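Local atomic coordinates of sensor histidine kinase DcuS (Escherichia coli, PDB entry 3BY8), a protein that senses C4-dicarboxylates such as fumarate through its periplasmic domain and, as a histidine kinase, activates the response regulator DcuR by phosphorylation. Residues V61-Q65 / K119-V123; Q105-T111 / V124-L130. One frame throughout, in Å; residues are numbered along the deposited sequence.

Interaction 1: V61-Q65 / K119-V123; sequences VTDMQ and KQIGV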
loop_
_atom_site.group_PDB
_atom_site.type_symbol
_atom_site.label_atom_id
_atom_site.label_comp_id
_atom_site.label_asym_id
_atom_site.label_seq_id
_atom_site.Cartn_x
_atom_site.Cartn_y
_atom_site.Cartn_z
ATOM N N VAL A 61 1.498 3.689 -2.783
ATOM C CA VAL A 61 2.875 3.376 -3.136
ATOM C C VAL A 61 3.708 4.554 -2.677
ATOM O O VAL A 61 3.294 5.692 -2.874
ATOM C CB VAL A 61 3.013 3.271 -4.657
ATOM C CG1 VAL A 61 4.485 3.163 -5.067
ATOM C CG2 VAL A 61 2.243 2.099 -5.128
ATOM N N THR A 62 4.841 4.305 -2.026
ATOM C CA THR A 62 5.727 5.384 -1.610
ATOM C C THR A 62 7.161 5.125 -2.061
ATOM O O THR A 62 7.520 3.992 -2.445
ATOM C CB THR A 62 5.809 5.568 -0.072
ATOM O OG1 THR A 62 6.684 4.588 0.503
ATOM C CG2 THR A 62 4.442 5.455 0.553
ATOM N N ASP A 63 7.966 6.194 -2.044
ATOM C CA ASP A 63 9.392 6.056 -2.310
ATOM C C ASP A 63 10.090 5.776 -0.957
ATOM O O ASP A 63 9.406 5.552 0.083
ATOM C CB ASP A 63 9.980 7.318 -2.983
ATOM C CG ASP A 63 9.790 8.588 -2.170
ATOM O OD1 ASP A 63 9.686 8.564 -0.915
ATOM O OD2 ASP A 63 9.803 9.649 -2.833
ATOM N N MET A 64 11.432 5.803 -0.935
ATOM C CA MET A 64 12.176 5.494 0.284
ATOM C C MET A 64 12.151 6.560 1.390
ATOM O O MET A 64 12.624 6.326 2.497
ATOM C CB MET A 64 13.620 5.110 -0.077
ATOM C CG MET A 64 13.680 3.804 -0.891
ATOM S SD MET A 64 12.923 2.351 -0.050
ATOM C CE MET A 64 13.914 2.272 1.508
ATOM N N GLN A 65 11.574 7.707 1.081
ATOM C CA GLN A 65 11.434 8.765 2.072
ATOM C C GLN A 65 9.975 8.802 2.543
ATOM O O GLN A 65 9.594 9.663 3.330
ATOM C CB GLN A 65 11.815 10.119 1.463
ATOM C CG GLN A 65 13.326 10.305 1.242
ATOM C CD GLN A 65 13.905 9.385 0.191
ATOM O OE1 GLN A 65 13.515 9.429 -0.976
ATOM N NE2 GLN A 65 14.849 8.545 0.598
ATOM N N LYS A 119 17.781 -3.460 -5.036
ATOM C CA LYS A 119 18.024 -2.298 -4.197
ATOM C C LYS A 119 16.597 -1.780 -3.909
ATOM O O LYS A 119 15.801 -1.618 -4.833
ATOM C CB LYS A 119 18.831 -1.253 -4.985
ATOM C CG LYS A 119 19.000 0.085 -4.306
ATOM C CD LYS A 119 17.788 0.998 -4.523
ATOM C CE LYS A 119 17.975 2.345 -3.820
ATOM N NZ LYS A 119 16.774 3.226 -3.892
ATOM N N GLN A 120 16.269 -1.514 -2.648
ATOM C CA GLN A 120 14.923 -1.049 -2.353
ATOM C C GLN A 120 14.696 0.348 -2.892
ATOM O O GLN A 120 15.529 1.257 -2.664
ATOM C CB GLN A 120 14.659 -1.068 -0.852
ATOM C CG GLN A 120 13.146 -1.088 -0.600
ATOM C CD GLN A 120 12.740 -1.148 0.847
ATOM O OE1 GLN A 120 13.455 -1.704 1.698
ATOM N NE2 GLN A 120 11.551 -0.617 1.140
ATOM N N ILE A 121 13.559 0.531 -3.573
ATOM C CA ILE A 121 13.191 1.821 -4.142
ATOM C C ILE A 121 11.861 2.381 -3.628
ATOM O O ILE A 121 11.521 3.542 -3.901
ATOM C CB ILE A 121 13.159 1.787 -5.696
ATOM C CG1 ILE A 121 12.208 0.705 -6.199
ATOM C CG2 ILE A 121 14.591 1.549 -6.223
ATOM C CD1 ILE A 121 11.982 0.729 -7.715
ATOM N N GLY A 122 11.107 1.580 -2.884
ATOM C CA GLY A 122 9.852 2.076 -2.361
ATOM C C GLY A 122 9.130 1.050 -1.526
ATOM O O GLY A 122 9.714 0.061 -1.098
ATOM N N VAL A 123 7.855 1.337 -1.286
ATOM C CA VAL A 123 6.980 0.494 -0.496
ATOM C C VAL A 123 5.574 0.507 -1.089
ATOM O O VAL A 123 5.143 1.509 -1.641
ATOM C CB VAL A 123 6.882 1.062 0.953
ATOM C CG1 VAL A 123 5.853 0.277 1.775
ATOM C CG2 VAL A 123 8.253 0.994 1.629
HETATM O O HOH W 1 13.267 6.485 -3.191
#
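Thr-62 and Val-123 face each other as an antiparallel hydrogen-bonded pair. Thr-62 N gives a nearly straight bond to Val-123 O (2.8 Å), and Val-123 N returns one to Thr-62 O (2.9 Å). Val-123 O also takes a CA-H contact from Val-61.

Among side chains, Thr-62 and Val-123 lie alongside each other on one face of the sheet. With chi1 at 79°, Thr-62 OG1 sits between its own backbone N and carbonyl carbon, where it meets Val-123 CB at 3.6 Å and also donates to Asp-63 O. Met-64 crosses Gln-120 at about a right angle. Bent at both chi2 and chi3, its chain brings SD to 3.5 Å from Gln-120 CG and to the same distance from Gly-122 N, while CG rests against the backbone of Ile-121 and CE lies 3.7 Å from Gln-120 CD.

Polar bonds within each segment steady the side chains. Gln-120 NE2 bonds to Gly-122 O (3.0 Å), with the acceptor close to the amide plane, and also to Ala-89 O. Asp-63 OD1 accepts from Gln-65 N (2.9 Å) and from Leu-67 N, which holds the turn at Asp-63 to Gln-65. Between the segments, a water accepts from Met-64 N and donates a weak, long bond to Ile-121 O.

Ile-121 and Gly-122 both face Ile-113 of the neighbouring strand, a classic beta bulge, and the Asp-63 turn is an Asx turn; together they shape one end of the antiparallel sheet of this periplasmic Cache sensor domain.

Interaction 2: Q105-T111 / V124-L130; sequences QALRVFT and VAIGLEL. With LMR ((2S)-2-hydroxybutanedioic acid), chain B.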
loop_
_atom_site.group_PDB
_atom_site.type_symbol
_atom_site.label_atom_id
_atom_site.label_comp_id
_atom_site.label_asym_id
_atom_site.label_seq_id
_atom_site.Cartn_x
_atom_site.Cartn_y
_atom_site.Cartn_z
ATOM N N GLN A 105 -9.908 3.803 10.049
ATOM C CA GLN A 105 -9.050 2.870 10.768
ATOM C C GLN A 105 -9.034 1.593 9.945
ATOM O O GLN A 105 -10.081 1.139 9.422
ATOM C CB GLN A 105 -9.621 2.627 12.145
ATOM C CG GLN A 105 -9.515 3.858 13.009
ATOM C CD GLN A 105 -10.042 3.605 14.390
ATOM O OE1 GLN A 105 -9.850 4.406 15.315
ATOM N NE2 GLN A 105 -10.722 2.475 14.545
ATOM N N ALA A 106 -7.851 1.001 9.854
ATOM C CA ALA A 106 -7.656 -0.129 8.978
ATOM C C ALA A 106 -6.624 -1.145 9.385
ATOM O O ALA A 106 -5.743 -0.860 10.190
ATOM C CB ALA A 106 -7.252 0.419 7.610
ATOM N N LEU A 107 -6.769 -2.338 8.807
ATOM C CA LEU A 107 -5.823 -3.433 8.917
ATOM C C LEU A 107 -4.959 -3.114 7.692
ATOM O O LEU A 107 -5.443 -3.046 6.554
ATOM C CB LEU A 107 -6.530 -4.771 8.740
ATOM C CG LEU A 107 -5.593 -5.970 8.709
ATOM C CD1 LEU A 107 -4.791 -6.064 9.981
ATOM C CD2 LEU A 107 -6.449 -7.233 8.515
ATOM N N ARG A 108 -3.680 -2.888 7.944
ATOM C CA ARG A 108 -2.759 -2.443 6.907
ATOM C C ARG A 108 -1.569 -3.353 6.744
ATOM O O ARG A 108 -1.021 -3.859 7.702
ATOM C CB ARG A 108 -2.294 -1.035 7.307
ATOM C CG ARG A 108 -3.452 -0.048 7.417
ATOM C CD ARG A 108 -3.304 0.971 8.576
ATOM N NE ARG A 108 -2.074 1.778 8.539
ATOM C CZ ARG A 108 -1.995 3.016 8.080
ATOM N NH1 ARG A 108 -3.051 3.653 7.580
ATOM N NH2 ARG A 108 -0.840 3.670 8.201
ATOM N N VAL A 109 -1.173 -3.554 5.488
ATOM C CA VAL A 109 -0.030 -4.383 5.163
ATOM C C VAL A 109 0.949 -3.596 4.292
ATOM O O VAL A 109 0.576 -2.653 3.555
ATOM C CB VAL A 109 -0.444 -5.720 4.444
ATOM C CG1 VAL A 109 -1.496 -6.438 5.318
ATOM C CG2 VAL A 109 -0.976 -5.478 3.029
ATOM N N PHE A 110 2.203 -4.034 4.364
ATOM C CA PHE A 110 3.279 -3.302 3.685
ATOM C C PHE A 110 4.296 -4.263 3.136
ATOM O O PHE A 110 4.660 -5.236 3.800
ATOM C CB PHE A 110 4.045 -2.401 4.704
ATOM C CG PHE A 110 3.185 -1.396 5.399
ATOM C CD1 PHE A 110 2.369 -1.781 6.475
ATOM C CD2 PHE A 110 3.180 -0.060 4.991
ATOM C CE1 PHE A 110 1.560 -0.829 7.127
ATOM C CE2 PHE A 110 2.385 0.873 5.639
ATOM C CZ PHE A 110 1.571 0.491 6.714
ATOM N N THR A 111 4.786 -3.982 1.931
ATOM C CA THR A 111 5.847 -4.800 1.355
ATOM C C THR A 111 6.816 -3.892 0.572
ATOM O O THR A 111 6.413 -2.893 -0.018
ATOM C CB THR A 111 5.260 -5.947 0.457
ATOM O OG1 THR A 111 6.254 -6.966 0.283
ATOM C CG2 THR A 111 4.835 -5.418 -0.931
ATOM N N VAL A 124 4.901 -0.635 -1.024
ATOM C CA VAL A 124 3.474 -0.677 -1.374
ATOM C C VAL A 124 2.767 -0.929 -0.031
ATOM O O VAL A 124 3.038 -1.919 0.666
ATOM C CB VAL A 124 3.068 -1.809 -2.333
ATOM C CG1 VAL A 124 1.576 -1.701 -2.605
ATOM C CG2 VAL A 124 3.840 -1.720 -3.646
ATOM N N ALA A 125 1.881 0.012 0.318
ATOM C CA ALA A 125 1.074 -0.047 1.538
ATOM C C ALA A 125 -0.398 -0.256 1.146
ATOM O O ALA A 125 -0.907 0.475 0.289
ATOM C CB ALA A 125 1.220 1.275 2.315
ATOM N N ILE A 126 -1.081 -1.213 1.776
ATOM C CA ILE A 126 -2.508 -1.474 1.448
ATOM C C ILE A 126 -3.332 -1.602 2.731
ATOM O O ILE A 126 -2.880 -2.209 3.695
ATOM C CB ILE A 126 -2.646 -2.772 0.608
ATOM C CG1 ILE A 126 -1.943 -2.557 -0.732
ATOM C CG2 ILE A 126 -4.130 -3.159 0.426
ATOM C CD1 ILE A 126 -2.165 -3.699 -1.758
ATOM N N GLY A 127 -4.511 -0.988 2.747
ATOM C CA GLY A 127 -5.354 -1.082 3.920
ATOM C C GLY A 127 -6.714 -1.696 3.618
ATOM O O GLY A 127 -7.251 -1.532 2.509
ATOM N N LEU A 128 -7.240 -2.377 4.627
ATOM C CA LEU A 128 -8.548 -3.033 4.636
ATOM C C LEU A 128 -9.281 -2.311 5.770
ATOM O O LEU A 128 -8.799 -2.305 6.893
ATOM C CB LEU A 128 -8.404 -4.512 5.052
ATOM C CG LEU A 128 -7.674 -5.581 4.228
ATOM C CD1 LEU A 128 -7.019 -6.626 5.116
ATOM C CD2 LEU A 128 -8.678 -6.234 3.309
ATOM N N GLU A 129 -10.444 -1.735 5.493
ATOM C CA GLU A 129 -11.215 -1.029 6.518
ATOM C C GLU A 129 -11.529 -1.963 7.703
ATOM O O GLU A 129 -12.037 -3.072 7.516
ATOM C CB GLU A 129 -12.496 -0.500 5.872
ATOM C CG GLU A 129 -13.110 0.703 6.546
ATOM C CD GLU A 129 -14.161 1.376 5.673
ATOM O OE1 GLU A 129 -14.828 2.313 6.165
ATOM O OE2 GLU A 129 -14.315 0.971 4.493
ATOM N N LEU A 130 -11.216 -1.538 8.927
ATOM C CA LEU A 130 -11.468 -2.381 10.088
ATOM C C LEU A 130 -12.925 -2.842 10.187
ATOM O O LEU A 130 -13.182 -4.001 10.524
ATOM C CB LEU A 130 -11.107 -1.653 11.391
ATOM C CG LEU A 130 -9.754 -1.872 12.040
ATOM C CD1 LEU A 130 -9.851 -1.370 13.494
ATOM C CD2 LEU A 130 -9.369 -3.341 11.998
HETATM C C1 LMR B . -1.417 7.086 4.262
HETATM O O1A LMR B . -1.555 7.184 3.070
HETATM O O1B LMR B . -0.945 8.039 4.917
HETATM C C2 LMR B . -2.164 5.982 4.945
HETATM O O2 LMR B . -2.101 6.121 6.430
HETATM C C3 LMR B . -3.578 5.762 4.375
HETATM C C4 LMR B . -4.554 6.767 5.020
HETATM O O4A LMR B . -4.490 7.951 4.694
HETATM O O4B LMR B . -5.354 6.376 5.919
#
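Arg-108 packs over Gly-127 at a non-hydrogen-bonded pair and then leaves the sheet for the ligand. Its CB lies 3.8 Å from Ile-126 O, and CG passes 4.1 Å from Gly-127 CA, a residue with no side chain to obstruct it. CG is anti to the carbonyl carbon, beside the backbone N (chi1 -60°), and bends at chi2 and chi3 carry CD and NE up from the strand. NE forms a salt bridge with Asp-85. At the tip, NH1 and NH2 both bond to the hydroxyl oxygen O2 of the bound (2S)-2-hydroxybutanedioic acid. O2 lies at the guanidinium edge, in its plane: NH1 to O2 is 2.9 Å, NH2 to O2 a longer 3.3 Å. NH2 also donates to Lys-82 O, so Asp-85 and Lys-82 help fix the rotation of the group. Cut back to an alanine, this position would probably leave the ligand hydroxyl without two donors and Asp-85 without its charged mate.

The two segments lie on strands 106-114 and 120-129, which form a beta hairpin in the Cache domain sheet, whose face bearing Arg-108 lines the experimentally identified (R)-malate site. Leu-107, Val-109 and Thr-111 exchange paired backbone bonds with Leu-128, Ile-126 and Val-124, and Leu-130 N reaches Gln-105 O almost straight where helix 130-138 begins.

On the Arg-108 face, Ala-125 CB meets the Phe-110 ring obliquely, 3.5 Å from CE2. On the other, Leu-107 and Leu-128 lie side by side, with CD2 of the former a tight 3.5 Å from CD1 of the latter. Val-109 CG2 approaches Ile-126 CB at 4.0 Å, while Val-109 and Ile-126 also touch helix 8-25.

Both contacts use strand 120-129, the shared neighbour of strands 58-63 and 106-114 in one antiparallel sheet. Interaction 2 is buried and regular, with backbone pairing along the hairpin, apolar side chains on one face and ligand-binding chemistry on the other. Interaction 1, only partly buried, lies at the beginning of the same strand: its pairing is brief, and the rest of the contact rests on a methionine side chain against a glutamine and on a water. The two meet where Val-123 CG1 packs 3.7 Å from Thr-111 O. Arg-108 binds the ligand directly, whereas 61-65 with 119-123 stays near the site without this charged grip.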